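Local coordinates for erythromycin dehydratase (Saccharopolyspora erythraea, PDB 3EL6), which probably removes water from beta-hydroxyacyl chains to leave an enoyl group, as the dehydratase domain of the polyketide synthase that makes the erythromycin core, at residues G51-G56 and R117-A122; T130-A135 and W147-T152. All coordinates share one frame; numbering follows the deposited sequence.

The chain reaches strand 52-58 first. It then runs through helix 79-93 and strand 97-103 before strand 114-123 returns beside strand 52-58. Interaction 1 closes this loop of 60 residues. The next strand, 129-137, follows directly and pairs with strand 114-123. Interaction 2 then joins strand 129-137 to strand 148-156 as a beta hairpin. The two contacts come in series, neither nested nor crossed. Probable backbone hydrogen bonds from His134 N to Arg117 O and from Asp132 N to Ser119 O join them. Together they align four neighbouring antiparallel strands of the double hotdog fold, packed against helix 79-93. Both also touch the second subunit.

Interaction 1 of 2, residues G51-G56 and R117-A122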
loop_
_atom_site.group_PDB
_atom_site.type_symbol
_atom_site.label_atom_id
_atom_site.label_comp_id
_atom_site.label_asym_id
_atom_site.label_seq_id
_atom_site.Cartn_x
_atom_site.Cartn_y
_atom_site.Cartn_z
ATOM N N GLY A 51 -6.751 5.171 -2.146
ATOM C CA GLY A 51 -5.394 5.626 -1.789
ATOM C C GLY A 51 -4.280 4.854 -2.497
ATOM O O GLY A 51 -4.503 4.112 -3.482
ATOM N N ALA A 52 -3.050 5.013 -2.000
ATOM C CA ALA A 52 -1.939 4.440 -2.664
ATOM C C ALA A 52 -0.714 4.495 -1.783
ATOM O O ALA A 52 -0.651 5.334 -0.887
ATOM C CB ALA A 52 -1.682 5.157 -3.984
ATOM N N VAL A 53 0.249 3.598 -2.029
ATOM C CA VAL A 53 1.545 3.665 -1.347
ATOM C C VAL A 53 2.671 3.796 -2.384
ATOM O O VAL A 53 2.675 3.096 -3.398
ATOM C CB VAL A 53 1.814 2.409 -0.455
ATOM C CG1 VAL A 53 3.133 2.567 0.341
ATOM C CG2 VAL A 53 0.615 2.185 0.480
ATOM N N PHE A 54 3.598 4.698 -2.114
ATOM C CA PHE A 54 4.698 5.031 -3.069
ATOM C C PHE A 54 6.013 4.751 -2.408
ATOM O O PHE A 54 6.177 5.134 -1.230
ATOM C CB PHE A 54 4.630 6.556 -3.428
ATOM C CG PHE A 54 3.321 6.962 -4.047
ATOM C CD1 PHE A 54 2.251 7.416 -3.252
ATOM C CD2 PHE A 54 3.149 6.888 -5.454
ATOM C CE1 PHE A 54 1.007 7.773 -3.833
ATOM C CE2 PHE A 54 1.898 7.254 -6.038
ATOM C CZ PHE A 54 0.839 7.704 -5.223
ATOM N N THR A 55 6.952 4.109 -3.115
ATOM C CA THR A 55 8.289 3.955 -2.517
ATOM C C THR A 55 9.380 4.579 -3.412
ATOM O O THR A 55 9.205 4.683 -4.623
ATOM C CB THR A 55 8.550 2.514 -2.057
ATOM O OG1 THR A 55 7.337 2.027 -1.406
ATOM C CG2 THR A 55 9.766 2.426 -1.027
ATOM N N GLY A 56 10.419 5.090 -2.780
ATOM C CA GLY A 56 11.528 5.726 -3.524
ATOM C C GLY A 56 12.791 5.718 -2.688
ATOM O O GLY A 56 12.857 5.093 -1.607
ATOM N N ARG A 117 9.000 6.553 1.784
ATOM C CA ARG A 117 7.697 5.866 1.616
ATOM C C ARG A 117 6.596 6.882 1.878
ATOM O O ARG A 117 6.589 7.560 2.922
ATOM C CB ARG A 117 7.666 4.647 2.561
ATOM C CG ARG A 117 6.312 3.887 2.667
ATOM C CD ARG A 117 6.120 2.569 1.898
ATOM N NE ARG A 117 7.207 1.790 1.335
ATOM C CZ ARG A 117 7.569 0.605 1.790
ATOM N NH1 ARG A 117 6.971 0.092 2.888
ATOM N NH2 ARG A 117 8.555 -0.059 1.206
ATOM N N MET A 118 5.678 7.064 0.915
ATOM C CA MET A 118 4.550 7.952 1.107
ATOM C C MET A 118 3.284 7.105 1.086
ATOM O O MET A 118 3.189 6.202 0.280
ATOM C CB MET A 118 4.450 8.999 -0.021
ATOM C CG MET A 118 5.501 10.058 0.035
ATOM S SD MET A 118 5.044 11.195 -1.259
ATOM C CE MET A 118 5.398 10.243 -2.753
ATOM N N SER A 119 2.380 7.339 2.028
ATOM C CA SER A 119 1.100 6.618 2.083
ATOM C C SER A 119 -0.008 7.626 1.977
ATOM O O SER A 119 -0.021 8.583 2.746
ATOM C CB SER A 119 0.903 5.898 3.443
ATOM O OG SER A 119 2.089 5.195 3.794
ATOM N N VAL A 120 -0.937 7.384 1.053
ATOM C CA VAL A 120 -2.139 8.220 0.914
ATOM C C VAL A 120 -3.366 7.387 1.335
ATOM O O VAL A 120 -3.569 6.284 0.829
ATOM C CB VAL A 120 -2.285 8.687 -0.514
ATOM C CG1 VAL A 120 -3.619 9.504 -0.703
ATOM C CG2 VAL A 120 -1.048 9.596 -0.873
ATOM N N GLY A 121 -4.153 7.890 2.255
ATOM C CA GLY A 121 -5.233 7.056 2.827
ATOM C C GLY A 121 -6.556 7.302 2.191
ATOM O O GLY A 121 -6.642 7.893 1.111
ATOM N N ALA A 122 -7.616 6.903 2.904
ATOM C CA ALA A 122 -8.997 6.954 2.400
ATOM C C ALA A 122 -9.494 8.394 2.432
ATOM O O ALA A 122 -9.035 9.186 3.246
ATOM C CB ALA A 122 -9.892 6.084 3.343
#
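Four backbone hydrogen bonds join Gly51-Gly56 to Arg117-Ala122 as antiparallel strands. Ala52 and Val120 form one hydrogen-bonded pair. Val120 N reaches Ala52 O at 2.8 Å, and the return bond from Ala52 N to Val120 O is longer, at 3.1 Å. Phe54 and Met118 form the second pair, with Phe54 N to Met118 O at 2.9 Å and a return bond from Met118 N to Phe54 O.

One side-chain bond is added. Arg117 NE donates to Thr55 OG1 at 2.8 Å, but the angle at hydrogen is only 129° and the bond is weak. The arginine chain leaves with CG anti to the backbone N (chi1 173°) and bends at chi2 and chi3, which brings NE beside Thr55 OG1. Thr55 CG2 lies at the guanidinium edge, in its plane. Asp45 O of the second subunit, the stronger partner, accepts from NH1, and Gly31 O of that subunit bonds weakly to NH2. On the same face, Val53 CG1 packs on the aliphatic Arg117 CD at 3.4 Å. Val46 of the second subunit packs on Val53 and Ser119.

The other face is apolar. The bend at chi3 of Met118 (-70°) brings its CE methyl to Phe54 CB at 3.8 Å. Val120 CG2 meets the edge of the Phe54 ring at CE1, 4.0 Å away. Ala89 of helix 79-93 touches both Phe54 and Met118. Gly51 passes close to the opposite strand, with its CA 3.3 Å from Val120 O in a CA-H...O contact.

Phe54, Met118 and Val120 lie on the helix side, as expected for a hotdog sheet wrapped round its helix. Arg117 serves the subunit interface. The three acceptors met by its buried guanidinium, two of them weakly, are neutral, so dipoles probably stabilise its positive charge.

Interaction 2 of 2, residues T130-A135 and W147-T152; sequences TIDVHA and WSQHAT
A classic beta bulge interrupts the antiparallel hairpin of strands 129-137 and 148-156. His150 and Ala151 both face Val133, and their amides share its carbonyl oxygen. His150 N reaches Val133 O at 2.8 Å, in the carbonyl plane. Ala151 N reaches the same Val133 O at 3.2 Å, tilted 17° from that plane. Val133 N donates to Ala151 O. Beyond the bulge, Ala135 and Ser148 exchange two backbone bonds.

Toward the other end, Thr152 OG1 donates to Asp132 OD1 at 2.7 Å, nearly along the carboxylate C-O axis. The two side chains lie side by side and point the same way. The hydroxyl of Thr152 stands anti to the backbone N (chi1 -172°), which sets it beside the carboxylate.

On the same face, His134 crosses Gln149. Gln149 CG lies over one face of the imidazole, 4.3 Å from the ring centroid, in a CH-pi contact offset toward the rim. The amide plane stands 85° from the ring. His134 CB also meets Trp147 CE3 at 3.9 Å. Gly48 of the second subunit packs on His134, and Pro47 of that subunit packs on Trp147.

The other face is apolar at Val133 and Ala151, whose CB atoms are 4.0 Å apart. Ala135 CB approaches His150 CD2 at 3.5 Å. The ring of His150 is fixed by a hydrogen bond from ND1 to the backbone O of Arg105. Leu82 of helix 79-93 touches both His150 and Ala151.

The bulge shifts the register by one residue, yet the shared Val133 carbonyl lets both facing amides bond across it. Asp132 and Thr152, both partly exposed, add a polar tie, and the ionised carboxylate would probably strengthen the hydroxyl bond.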
loop_
_atom_site.group_PDB
_atom_site.type_symbol
_atom_site.label_atom_id
_atom_site.label_comp_id
_atom_site.label_asym_id
_atom_site.label_seq_id
_atom_site.Cartn_x
_atom_site.Cartn_y
_atom_site.Cartn_z
ATOM N N THR A 130 -5.423 12.105 3.732
ATOM C CA THR A 130 -4.184 12.293 4.461
ATOM C C THR A 130 -3.017 11.705 3.708
ATOM O O THR A 130 -3.106 10.615 3.107
ATOM C CB THR A 130 -4.292 11.688 5.891
ATOM O OG1 THR A 130 -5.304 12.402 6.615
ATOM C CG2 THR A 130 -2.934 11.798 6.599
ATOM N N ILE A 131 -1.882 12.392 3.749
ATOM C CA ILE A 131 -0.681 11.799 3.208
ATOM C C ILE A 131 0.393 11.801 4.333
ATOM O O ILE A 131 0.561 12.773 5.068
ATOM C CB ILE A 131 -0.154 12.607 1.949
ATOM C CG1 ILE A 131 1.165 12.022 1.428
ATOM C CG2 ILE A 131 -0.047 14.090 2.326
ATOM C CD1 ILE A 131 1.487 12.429 -0.023
ATOM N N ASP A 132 1.073 10.686 4.477
ATOM C CA ASP A 132 2.159 10.563 5.459
ATOM C C ASP A 132 3.443 10.324 4.737
ATOM O O ASP A 132 3.491 9.603 3.722
ATOM C CB ASP A 132 1.884 9.398 6.429
ATOM C CG ASP A 132 0.730 9.692 7.365
ATOM O OD1 ASP A 132 0.672 10.800 7.977
ATOM O OD2 ASP A 132 -0.175 8.832 7.463
ATOM N N VAL A 133 4.538 10.889 5.247
ATOM C CA VAL A 133 5.791 10.619 4.585
ATOM C C VAL A 133 6.794 10.058 5.578
ATOM O O VAL A 133 7.042 10.690 6.597
ATOM C CB VAL A 133 6.391 11.916 3.929
ATOM C CG1 VAL A 133 7.639 11.541 3.105
ATOM C CG2 VAL A 133 5.282 12.604 3.064
ATOM N N HIS A 134 7.373 8.918 5.252
ATOM C CA HIS A 134 8.350 8.243 6.121
ATOM C C HIS A 134 9.656 8.087 5.386
ATOM O O HIS A 134 9.713 7.994 4.142
ATOM C CB HIS A 134 7.849 6.849 6.598
ATOM C CG HIS A 134 6.725 6.906 7.608
ATOM N ND1 HIS A 134 5.423 7.183 7.255
ATOM C CD2 HIS A 134 6.705 6.691 8.950
ATOM C CE1 HIS A 134 4.661 7.190 8.336
ATOM N NE2 HIS A 134 5.419 6.900 9.380
ATOM N N ALA A 135 10.732 7.970 6.159
ATOM C CA ALA A 135 12.015 7.663 5.576
ATOM C C ALA A 135 12.779 6.671 6.445
ATOM O O ALA A 135 12.495 6.581 7.651
ATOM C CB ALA A 135 12.835 8.966 5.502
ATOM N N TRP A 147 11.700 2.686 9.547
ATOM C CA TRP A 147 10.939 3.886 9.199
ATOM C C TRP A 147 10.773 4.854 10.331
ATOM O O TRP A 147 10.522 4.438 11.465
ATOM C CB TRP A 147 9.553 3.484 8.689
ATOM C CG TRP A 147 9.597 2.558 7.476
ATOM C CD1 TRP A 147 9.200 1.239 7.390
ATOM C CD2 TRP A 147 9.977 2.950 6.165
ATOM N NE1 TRP A 147 9.333 0.785 6.077
ATOM C CE2 TRP A 147 9.846 1.817 5.321
ATOM C CE3 TRP A 147 10.435 4.167 5.627
ATOM C CZ2 TRP A 147 10.152 1.863 3.945
ATOM C CZ3 TRP A 147 10.774 4.201 4.296
ATOM C CH2 TRP A 147 10.609 3.079 3.457
ATOM N N SER A 148 10.912 6.147 10.028
ATOM C CA SER A 148 10.578 7.214 10.935
ATOM C C SER A 148 9.703 8.195 10.153
ATOM O O SER A 148 9.934 8.392 8.976
ATOM C CB SER A 148 11.837 7.990 11.348
ATOM O OG SER A 148 11.521 8.751 12.507
ATOM N N GLN A 149 8.768 8.841 10.824
ATOM C CA GLN A 149 7.866 9.779 10.141
ATOM C C GLN A 149 8.525 11.145 9.977
ATOM O O GLN A 149 9.056 11.671 10.961
ATOM C CB GLN A 149 6.575 9.972 10.909
ATOM C CG GLN A 149 5.613 10.848 10.120
ATOM C CD GLN A 149 4.279 10.912 10.728
ATOM O OE1 GLN A 149 3.789 11.988 11.067
ATOM N NE2 GLN A 149 3.639 9.766 10.842
ATOM N N HIS A 150 8.534 11.706 8.763
ATOM C CA HIS A 150 9.157 13.030 8.575
ATOM C C HIS A 150 8.162 14.133 8.212
ATOM O O HIS A 150 8.443 15.323 8.460
ATOM C CB HIS A 150 10.278 12.986 7.539
ATOM C CG HIS A 150 11.517 12.349 8.084
ATOM N ND1 HIS A 150 12.489 13.066 8.747
ATOM C CD2 HIS A 150 11.905 11.050 8.121
ATOM C CE1 HIS A 150 13.430 12.229 9.173
ATOM N NE2 HIS A 150 13.100 11.001 8.806
ATOM N N ALA A 151 7.009 13.753 7.649
ATOM C CA ALA A 151 6.006 14.781 7.294
ATOM C C ALA A 151 4.619 14.160 7.287
ATOM O O ALA A 151 4.488 12.963 7.074
ATOM C CB ALA A 151 6.298 15.352 5.935
ATOM N N THR A 152 3.608 15.013 7.393
ATOM C CA THR A 152 2.238 14.579 7.234
ATOM C C THR A 152 1.421 15.762 6.747
ATOM O O THR A 152 1.736 16.928 7.055
ATOM C CB THR A 152 1.642 14.057 8.569
ATOM O OG1 THR A 152 0.359 13.471 8.302
ATOM C CG2 THR A 152 1.466 15.194 9.555
#